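Local coordinates for Cbm77-rfpl (Ruminococcus flavefaciens, PDB 5FU5), which probably binds plant cell-wall polysaccharide, most likely pectin as expected of family 77 carbohydrate-binding modules, within the cellulosome, at residues V67-A72 with N107-E112; S20-A25 with T52-T57; G26-S31 with Q44-E49; F56-A61 with G96-T101. All coordinates share one frame; numbering follows the deposited sequence. Where two conformers were deposited one is given.

The four contacts all join antiparallel strands of one curled beta fold, an example of a carbohydrate-binding module built almost wholly from strands. Interactions 2 and 4 lie closest, their centres about 9 Å apart: they share F56 and T57, which meet 20-25 along one edge and 96-101 along the other, and a probable hydrogen bond from I100 N to I54 O (2.7 Å) continues the join. Interactions 2 and 3 both use strand 23-29, with interaction 3 nested in the chain loop that interaction 2 closes. Interactions 1 and 3, with centres about 11 Å apart, are bound through L46 N and L108 O (2.8 Å, probable hydrogen bond). None includes a bound ligand.

Interaction 1: residues V67-A72 with N107-E112; sequences VFAEAA and NLFYME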
# COMPACT_ATOMS: atom_id res chain seq x y z
N VAL A 67 -1.51 -2.43 4.01
CA VAL A 67 -1.71 -2.74 5.44
C VAL A 67 -1.76 -1.43 6.23
O VAL A 67 -0.80 -0.62 6.16
CB VAL A 67 -0.58 -3.63 5.99
CG1 VAL A 67 -0.77 -3.93 7.48
CG2 VAL A 67 -0.40 -4.90 5.15
N PHE A 68 -2.88 -1.21 6.94
CA PHE A 68 -3.15 -0.00 7.71
C PHE A 68 -3.22 -0.29 9.24
O PHE A 68 -3.35 -1.45 9.66
CB PHE A 68 -4.48 0.61 7.26
CG PHE A 68 -4.54 0.94 5.81
CD1 PHE A 68 -4.83 -0.06 4.86
CD2 PHE A 68 -4.32 2.25 5.36
CE1 PHE A 68 -4.93 0.26 3.52
CE2 PHE A 68 -4.43 2.57 4.01
CZ PHE A 68 -4.72 1.57 3.10
N ALA A 69 -3.19 0.78 10.04
CA ALA A 69 -3.51 0.65 11.48
C ALA A 69 -4.99 0.33 11.72
O ALA A 69 -5.34 -0.38 12.67
CB ALA A 69 -3.13 1.91 12.23
N GLU A 70 -5.83 0.92 10.87
CA GLU A 70 -7.28 0.93 11.08
C GLU A 70 -7.93 -0.33 10.45
O GLU A 70 -7.73 -0.60 9.26
CB GLU A 70 -7.84 2.21 10.43
CG GLU A 70 -7.37 3.52 11.07
CD GLU A 70 -6.02 4.05 10.58
OE1 GLU A 70 -5.43 3.49 9.65
OE2 GLU A 70 -5.56 5.07 11.13
N ALA A 71 -8.75 -1.04 11.23
CA ALA A 71 -9.37 -2.28 10.76
C ALA A 71 -10.19 -2.08 9.46
O ALA A 71 -10.14 -2.93 8.57
CB ALA A 71 -10.27 -2.86 11.85
N ALA A 72 -10.94 -0.98 9.41
CA ALA A 72 -11.77 -0.61 8.23
C ALA A 72 -11.24 0.57 7.42
O ALA A 72 -11.98 1.37 6.87
CB ALA A 72 -13.20 -0.34 8.64
N ASN A 107 -4.11 5.38 7.84
CA ASN A 107 -2.63 5.46 7.91
C ASN A 107 -2.00 4.14 7.46
O ASN A 107 -2.29 3.09 7.99
CB ASN A 107 -2.24 5.84 9.35
CG ASN A 107 -2.74 7.22 9.71
OD1 ASN A 107 -2.25 8.22 9.18
ND2 ASN A 107 -3.79 7.28 10.50
N LEU A 108 -1.17 4.26 6.41
CA LEU A 108 -0.63 3.14 5.65
C LEU A 108 0.78 2.73 6.15
O LEU A 108 1.69 3.57 6.19
CB LEU A 108 -0.57 3.52 4.18
CG LEU A 108 -0.01 2.48 3.18
CD1 LEU A 108 -0.85 1.20 3.19
CD2 LEU A 108 0.15 3.06 1.81
N PHE A 109 0.95 1.45 6.48
CA PHE A 109 2.23 0.97 7.06
C PHE A 109 3.07 0.05 6.19
O PHE A 109 4.30 -0.05 6.36
CB PHE A 109 1.96 0.30 8.41
CG PHE A 109 1.54 1.25 9.50
CD1 PHE A 109 0.25 1.76 9.56
CD2 PHE A 109 2.40 1.61 10.52
CE1 PHE A 109 -0.12 2.64 10.54
CE2 PHE A 109 2.00 2.45 11.53
CZ PHE A 109 0.74 2.97 11.56
N TYR A 110 2.46 -0.64 5.24
CA TYR A 110 3.15 -1.65 4.44
C TYR A 110 2.40 -1.84 3.14
O TYR A 110 1.16 -1.78 3.13
CB TYR A 110 3.22 -2.98 5.22
CG TYR A 110 4.13 -4.06 4.60
CD1 TYR A 110 5.51 -4.02 4.74
CD2 TYR A 110 3.57 -5.12 3.90
CE1 TYR A 110 6.29 -5.01 4.17
CE2 TYR A 110 4.32 -6.10 3.31
CZ TYR A 110 5.66 -6.07 3.46
OH TYR A 110 6.36 -7.10 2.85
N MET A 111 3.13 -2.12 2.08
CA MET A 111 2.48 -2.52 0.86
C MET A 111 3.30 -3.48 0.05
O MET A 111 4.54 -3.54 0.17
CB MET A 111 2.03 -1.30 0.05
CG MET A 111 3.12 -0.41 -0.46
SD MET A 111 2.50 1.04 -1.36
CE MET A 111 4.12 1.77 -1.38
N GLU A 112 2.58 -4.33 -0.70
CA GLU A 112 3.18 -5.33 -1.55
C GLU A 112 2.40 -5.46 -2.84
O GLU A 112 1.19 -5.39 -2.82
CB GLU A 112 3.21 -6.70 -0.85
CG GLU A 112 3.32 -7.82 -1.86
CD GLU A 112 3.69 -9.14 -1.29
OE1 GLU A 112 3.49 -9.38 -0.07
OE2 GLU A 112 4.19 -9.93 -2.11
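F68 and L108 meet in the buried interior, with L108 CD1 over one face of the phenyl ring, 4.0 Å from its centroid. They form a non-hydrogen-bonded pair between antiparallel strands 62-68 and 107-116, and beside them lies a classic beta bulge: F109 and Y110 both stand against V67, so the register slips by one residue. On the other side of the sheet, V67 CB packs on Y110 CB at 3.9 Å. The bulge gathers two amides on one oxygen. V67 O takes a short, nearly straight bond from F109 N (2.7 Å) and a weak one from Y110 N (3.4 Å), while V67 N donates to Y110 O. Where the strand gives way to a turn, A69 CB touches F109 CE1 at 3.5 Å, and A69 N reaches back to N107 O. The polar edge belongs to E70, whose chain bends at CG (chi2 85°) and so turns its carboxylate back to N107. An alanine here would remove both carboxylate oxygens and is likely to leave the backbone N-H and side-chain amide of N107 without their shared mate, with the amide freer to turn. Both bonds use syn positions: N107 N lies 2.9 Å from E70 OE1 and 34° out of the carboxylate plane, whereas N107 ND2 meets E70 OE2 at 2.9 Å, only 16° out of it.

Interaction 2: residues S20-A25 with T52-T57; sequences SFYTIA and TSISFT
F21, Y22 and F56 form an aromatic cluster at one end of the antiparallel pairing of strands 23-29 and 53-58, and each ring gets there by a different first torsion. F21 extends with CG opposite its own amide nitrogen (chi1 -177°), which carries CE2 to within 3.6 Å of F56 CD2. These two rings are nearly parallel but slid so far apart that they hardly overlap. F56 takes the less common setting, CG between backbone N and carbonyl carbon (chi1 65°), and its ring offers a face to the edge of Y22. That pair is an offset edge-to-face contact, centroids 5.4 Å apart and planes at 65°. Y22 also rests CD1 on I54 CG2 at 3.9 Å, while its hydroxyl is bonded to the backbone oxygen of Y8, whose ring stacks on F21. An alanine at F21 would probably open a gap beside F56 CB and CD2 and leave one side of the cluster without its cover.

Beyond the rings the backbones pair regularly, as in the nearly linear bond from T23 N to S55 O (2.8 Å). Two waters extend the join. One donates to F21 O at 2.8 Å and accepts from T57 N; the other donates to T23 O and bonds to S53 OG. The chemistry thus changes along the strands: aromatic surface holds the end at F21 and F56, whereas small residues, hydroxyls and water line the face carrying T23, S53 and S55, which is consistent with a sheet face that tolerates solvent.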
# COMPACT_ATOMS: atom_id res chain seq x y z
N SER A 20 12.34 2.44 -5.59
CA SER A 20 12.49 2.52 -7.05
C SER A 20 11.20 2.10 -7.76
O SER A 20 10.89 2.62 -8.80
CB SER A 20 13.67 1.68 -7.56
OG SER A 20 13.64 0.40 -7.00
N PHE A 21 10.43 1.18 -7.16
CA PHE A 21 9.24 0.64 -7.78
C PHE A 21 8.02 1.59 -7.56
O PHE A 21 7.26 1.84 -8.51
CB PHE A 21 8.93 -0.75 -7.23
CG PHE A 21 7.75 -1.43 -7.87
CD1 PHE A 21 7.93 -2.16 -9.04
CD2 PHE A 21 6.50 -1.40 -7.28
CE1 PHE A 21 6.88 -2.82 -9.63
CE2 PHE A 21 5.43 -2.06 -7.86
CZ PHE A 21 5.62 -2.76 -9.03
N TYR A 22 7.85 2.05 -6.34
CA TYR A 22 6.77 2.96 -5.99
C TYR A 22 7.25 4.39 -6.02
O TYR A 22 8.32 4.70 -5.53
CB TYR A 22 6.19 2.64 -4.64
CG TYR A 22 5.68 1.22 -4.47
CD1 TYR A 22 4.39 0.87 -4.89
CD2 TYR A 22 6.46 0.19 -3.89
CE1 TYR A 22 3.90 -0.41 -4.74
CE2 TYR A 22 5.97 -1.08 -3.74
CZ TYR A 22 4.68 -1.39 -4.17
OH TYR A 22 4.16 -2.65 -4.01
N THR A 23 6.46 5.27 -6.61
CA THR A 23 6.69 6.71 -6.53
C THR A 23 5.74 7.26 -5.49
O THR A 23 4.52 7.31 -5.73
CB THR A 23 6.54 7.38 -7.88
OG1 THR A 23 7.48 6.81 -8.80
CG2 THR A 23 6.74 8.85 -7.77
N ILE A 24 6.27 7.62 -4.33
CA ILE A 24 5.48 7.99 -3.16
C ILE A 24 5.54 9.47 -2.94
O ILE A 24 6.62 10.04 -2.72
CB ILE A 24 6.02 7.21 -1.90
CG1 ILE A 24 5.95 5.70 -2.13
CG2 ILE A 24 5.21 7.58 -0.66
CD1 ILE A 24 6.81 4.87 -1.21
N ALA A 25 4.36 10.12 -2.97
CA ALA A 25 4.20 11.52 -2.65
C ALA A 25 3.33 11.65 -1.40
O ALA A 25 2.12 11.38 -1.42
CB ALA A 25 3.58 12.26 -3.79
N THR A 52 -1.96 13.03 -1.09
CA THR A 52 -1.09 11.84 -1.08
C THR A 52 -1.32 10.97 -2.30
O THR A 52 -2.49 10.73 -2.73
CB THR A 52 -1.37 11.00 0.18
OG1 THR A 52 -1.24 11.84 1.31
CG2 THR A 52 -0.48 9.82 0.30
N SER A 53 -0.23 10.45 -2.87
CA SER A 53 -0.35 9.49 -3.97
C SER A 53 0.81 8.54 -4.02
O SER A 53 1.95 8.88 -3.61
CB SER A 53 -0.49 10.17 -5.33
OG SER A 53 0.70 10.83 -5.69
N ILE A 54 0.50 7.33 -4.41
CA ILE A 54 1.53 6.31 -4.67
C ILE A 54 1.25 5.77 -6.07
O ILE A 54 0.14 5.25 -6.34
CB ILE A 54 1.46 5.16 -3.67
CG1 ILE A 54 1.61 5.68 -2.24
CG2 ILE A 54 2.51 4.13 -3.99
CD1 ILE A 54 0.95 4.78 -1.24
N SER A 55 2.24 5.91 -6.96
CA SER A 55 2.17 5.38 -8.29
C SER A 55 3.16 4.26 -8.51
O SER A 55 4.23 4.24 -7.91
CB SER A 55 2.43 6.50 -9.28
OG SER A 55 1.51 7.55 -9.04
N PHE A 56 2.81 3.34 -9.39
CA PHE A 56 3.67 2.24 -9.81
C PHE A 56 3.15 1.67 -11.10
O PHE A 56 1.97 1.85 -11.43
CB PHE A 56 3.80 1.16 -8.75
CG PHE A 56 2.52 0.43 -8.44
CD1 PHE A 56 1.59 0.98 -7.58
CD2 PHE A 56 2.25 -0.81 -9.00
CE1 PHE A 56 0.43 0.29 -7.24
CE2 PHE A 56 1.06 -1.50 -8.68
CZ PHE A 56 0.16 -0.94 -7.83
N THR A 57 4.02 0.94 -11.79
CA THR A 57 3.67 0.20 -12.99
C THR A 57 3.79 -1.29 -12.68
O THR A 57 4.86 -1.80 -12.35
CB THR A 57 4.53 0.61 -14.19
OG1 THR A 57 4.37 2.00 -14.46
CG2 THR A 57 4.11 -0.18 -15.46
O HOH W 1 6.79 0.65 -10.96
O HOH W 2 2.92 9.47 -6.69

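Interaction 3: residues G26-S31 with Q44-E49; sequences GNLSTS and QCLKME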
# COMPACT_ATOMS: atom_id res chain seq x y z
N GLY A 26 3.96 11.99 -0.29
CA GLY A 26 3.24 12.17 0.95
C GLY A 26 4.18 12.24 2.14
O GLY A 26 5.43 12.36 1.97
N ASN A 27 3.58 12.18 3.32
CA ASN A 27 4.18 12.53 4.58
C ASN A 27 4.08 11.44 5.61
O ASN A 27 3.04 10.77 5.75
CB ASN A 27 3.48 13.79 5.12
CG ASN A 27 3.52 14.88 4.11
OD1 ASN A 27 4.60 15.28 3.67
ND2 ASN A 27 2.36 15.35 3.68
N LEU A 28 5.22 11.22 6.27
CA LEU A 28 5.35 10.19 7.27
C LEU A 28 4.94 10.63 8.66
O LEU A 28 5.04 11.80 9.01
CB LEU A 28 6.81 9.69 7.30
CG LEU A 28 7.34 9.16 5.96
CD1 LEU A 28 8.87 9.02 5.98
CD2 LEU A 28 6.68 7.84 5.64
N SER A 29 4.52 9.65 9.48
CA SER A 29 4.20 9.93 10.88
C SER A 29 4.50 8.71 11.77
O SER A 29 4.43 7.59 11.30
CB SER A 29 2.72 10.36 11.03
OG SER A 29 2.37 10.58 12.35
N THR A 30 4.83 9.00 13.03
CA THR A 30 4.91 7.99 14.08
C THR A 30 3.90 8.23 15.20
O THR A 30 3.97 7.59 16.24
CB THR A 30 6.34 7.90 14.65
OG1 THR A 30 6.74 9.17 15.12
CG2 THR A 30 7.26 7.42 13.57
N SER A 31 2.87 9.04 14.90
CA SER A 31 1.88 9.43 15.89
C SER A 31 0.51 8.79 15.67
O SER A 31 -0.48 9.21 16.29
CB SER A 31 1.77 10.96 15.88
OG SER A 31 3.05 11.52 16.15
N GLN A 44 5.95 3.52 11.70
CA GLN A 44 5.98 4.74 10.91
C GLN A 44 5.13 4.52 9.68
O GLN A 44 5.36 3.60 8.90
CB GLN A 44 7.40 5.15 10.52
CG GLN A 44 7.45 6.39 9.66
CD GLN A 44 8.87 6.77 9.34
OE1 GLN A 44 9.56 6.09 8.54
NE2 GLN A 44 9.30 7.84 9.91
N CYS A 45 4.12 5.41 9.50
CA CYS A 45 3.19 5.27 8.38
C CYS A 45 3.29 6.43 7.41
O CYS A 45 3.84 7.49 7.74
CB CYS A 45 1.79 5.22 8.96
SG CYS A 45 1.27 6.67 9.90
N LEU A 46 2.68 6.22 6.23
CA LEU A 46 2.31 7.27 5.31
C LEU A 46 0.86 7.67 5.69
O LEU A 46 -0.03 6.83 5.71
CB LEU A 46 2.39 6.78 3.89
CG LEU A 46 2.22 7.83 2.79
CD1 LEU A 46 3.53 8.61 2.66
CD2 LEU A 46 1.82 7.17 1.48
N LYS A 47 0.70 8.94 6.04
CA LYS A 47 -0.63 9.47 6.34
C LYS A 47 -1.41 9.52 5.02
O LYS A 47 -0.87 9.95 4.00
CB LYS A 47 -0.53 10.85 6.97
CG LYS A 47 0.21 10.88 8.32
CD LYS A 47 0.25 12.27 8.96
CE LYS A 47 1.12 13.23 8.23
NZ LYS A 47 1.30 14.55 8.92
N MET A 48 -2.67 9.07 5.03
CA MET A 48 -3.48 9.17 3.82
C MET A 48 -4.16 10.53 3.81
O MET A 48 -5.18 10.70 4.45
CB MET A 48 -4.45 8.02 3.68
CG MET A 48 -3.79 6.67 3.71
SD MET A 48 -2.95 6.14 2.20
CE MET A 48 -1.96 7.50 1.66
N GLU A 49 -3.54 11.49 3.13
CA GLU A 49 -4.03 12.86 3.10
C GLU A 49 -4.51 13.25 1.70
O GLU A 49 -4.29 12.53 0.72
CB GLU A 49 -2.94 13.83 3.56
CG GLU A 49 -2.37 13.53 4.96
CD GLU A 49 -1.13 14.34 5.29
OE1 GLU A 49 -0.08 14.00 4.76
OE2 GLU A 49 -1.19 15.31 6.05
O HOH W 3 0.73 11.90 3.20
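G26 presses against L46 with a backbone extended almost flat, at backbone angles that a residue with a side chain could hardly adopt. A beta carbon there would jam against the carbonyl oxygen of A25 and come within about 3.1 Å of L46 CD1; as it is, G26 C and L46 CD1 sit 3.7 Å apart. From this point strands 23-29 and 40-47 run antiparallel. L28 and L46 face each other as a non-hydrogen-bonded pair, both leaning on F12 of the short helix 12-15, and S29 and C45 form a hydrogen-bonded pair.

N27 grips 44-49 twice. Its carbonyl oxygen accepts from K47 N, and its amide ND2 donates to E49 OE1 at 3.0 Å. The amide and carboxylate planes stand 81° apart, yet the bond stays in the amide plane and meets the oxygen on its syn side. A water fills the angle beside it, accepting from N27 N and donating to K47 O (2.6 Å) and E49 OE1 (2.7 Å).

S29 holds its hydroxyl opposite its own backbone N (chi1 178°), directing OG onward along the chain, where it accepts from S31 N at 3.0 Å in an ST turn. S29 CB, carried on the face shared with C45, lies against K47 CG, 3.7 Å away, so the lysine's aliphatic part is used for packing. Its ammonium lies in a long salt bridge, K47 NZ to E49 OE2 at 3.9 Å. With an amide and a water both donating to OE1 and a lysine near OE2, E49 would be expected to stay ionised.

Interaction 4: residues F56-A61 with G96-T101; sequences FTAPSA and GAHTIT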
# COMPACT_ATOMS: atom_id res chain seq x y z
N PHE A 56 2.81 3.34 -9.39
CA PHE A 56 3.67 2.24 -9.81
C PHE A 56 3.15 1.67 -11.10
O PHE A 56 1.97 1.85 -11.43
CB PHE A 56 3.80 1.16 -8.75
CG PHE A 56 2.52 0.43 -8.44
CD1 PHE A 56 1.59 0.98 -7.58
CD2 PHE A 56 2.25 -0.81 -9.00
CE1 PHE A 56 0.43 0.29 -7.24
CE2 PHE A 56 1.06 -1.50 -8.68
CZ PHE A 56 0.16 -0.94 -7.83
N THR A 57 4.02 0.94 -11.79
CA THR A 57 3.67 0.20 -12.99
C THR A 57 3.79 -1.29 -12.68
O THR A 57 4.86 -1.80 -12.35
CB THR A 57 4.53 0.61 -14.19
OG1 THR A 57 4.37 2.00 -14.46
CG2 THR A 57 4.11 -0.18 -15.46
N ALA A 58 2.64 -1.98 -12.69
CA ALA A 58 2.59 -3.41 -12.53
C ALA A 58 3.20 -4.04 -13.76
O ALA A 58 2.72 -3.80 -14.86
CB ALA A 58 1.14 -3.92 -12.36
N PRO A 59 4.25 -4.88 -13.59
CA PRO A 59 4.85 -5.50 -14.77
C PRO A 59 4.05 -6.67 -15.38
O PRO A 59 4.29 -7.06 -16.53
CB PRO A 59 6.18 -6.00 -14.24
CG PRO A 59 6.00 -6.19 -12.80
CD PRO A 59 4.99 -5.20 -12.37
N SER A 60 3.10 -7.18 -14.56
CA SER A 60 2.16 -8.18 -14.96
C SER A 60 0.97 -8.10 -14.01
O SER A 60 1.03 -7.42 -12.99
CB SER A 60 2.79 -9.56 -14.96
OG SER A 60 3.33 -9.88 -13.69
N ALA A 61 -0.12 -8.82 -14.37
CA ALA A 61 -1.28 -8.84 -13.50
C ALA A 61 -0.92 -9.53 -12.18
O ALA A 61 0.04 -10.32 -12.09
CB ALA A 61 -2.43 -9.56 -14.16
N GLY A 96 0.22 -2.64 -15.94
CA GLY A 96 0.17 -1.24 -16.32
C GLY A 96 0.21 -0.31 -15.15
O GLY A 96 0.44 -0.72 -14.00
N ALA A 97 0.03 0.98 -15.46
CA ALA A 97 0.18 2.04 -14.47
C ALA A 97 -1.00 2.05 -13.51
O ALA A 97 -2.15 1.87 -13.93
CB ALA A 97 0.30 3.40 -15.13
N HIS A 98 -0.69 2.21 -12.22
CA HIS A 98 -1.71 2.35 -11.16
C HIS A 98 -1.36 3.45 -10.18
O HIS A 98 -0.20 3.81 -10.02
CB HIS A 98 -1.87 1.02 -10.39
CG HIS A 98 -2.22 -0.11 -11.28
ND1 HIS A 98 -3.47 -0.24 -11.84
CD2 HIS A 98 -1.49 -1.13 -11.78
CE1 HIS A 98 -3.50 -1.31 -12.62
NE2 HIS A 98 -2.29 -1.85 -12.62
N THR A 99 -2.37 3.95 -9.49
CA THR A 99 -2.23 5.03 -8.54
C THR A 99 -3.13 4.80 -7.33
O THR A 99 -4.32 4.51 -7.49
CB THR A 99 -2.57 6.40 -9.18
OG1 THR A 99 -1.99 6.50 -10.48
CG2 THR A 99 -2.07 7.57 -8.32
N ILE A 100 -2.55 4.96 -6.14
CA ILE A 100 -3.26 4.86 -4.88
C ILE A 100 -3.38 6.27 -4.32
O ILE A 100 -2.38 7.00 -4.19
CB ILE A 100 -2.51 3.97 -3.88
CG1 ILE A 100 -2.14 2.60 -4.51
CG2 ILE A 100 -3.28 3.85 -2.56
CD1 ILE A 100 -0.98 1.89 -3.77
N THR A 101 -4.60 6.67 -3.96
CA THR A 101 -4.87 7.98 -3.38
C THR A 101 -5.85 7.81 -2.18
O THR A 101 -6.31 6.69 -1.86
CB THR A 101 -5.45 8.92 -4.46
OG1 THR A 101 -6.63 8.30 -5.00
CG2 THR A 101 -4.45 9.18 -5.55
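H98 lays its beta carbon over one face of the F56 ring, with CB 4.1 Å from the ring centroid, in a CH-pi contact displaced toward the rim. Its CG is turned opposite the carbonyl carbon (chi1 -57°), and the imidazole consequently runs on past F56 toward A58, meeting the phenyl ring obliquely. A58 CB comes up to the imidazole edge, in its plane, 3.9 Å from H98 CD2. On the F56 rim, I100 CD1 approaches CE1 at 4.1 Å, while L64 of strand 62-68 and L93 of strand 88-93 also pack on this phenyl. The two nitrogens of H98 are both engaged elsewhere, ND1 with D78 OD2 and NE2 with A94 O; since both partners are acceptors, the ring is probably doubly protonated and its orientation fixed.

Strands 53-58 and 96-101 are antiparallel neighbours of the sheet, but strongly twisted, their short axes at 136°. F56 and H98 are a hydrogen-bonded pair: H98 N donates to F56 O at 2.8 Å, virtually in line with the carbonyl, and F56 N returns a longer bond to H98 O at 3.1 Å. T57, facing A97 on the exposed side, rests CG2 against G96 C.

The pairing finishes at A58 and G96 with two unlike bonds. G96 N reaches A58 O at 3.0 Å on a lone pair in the carbonyl plane. A58 N meets G96 O at 2.9 Å from 39° above the carbonyl plane. G96 itself adopts backbone angles at which any beta carbon would collide with the carbonyl oxygen of the preceding residue.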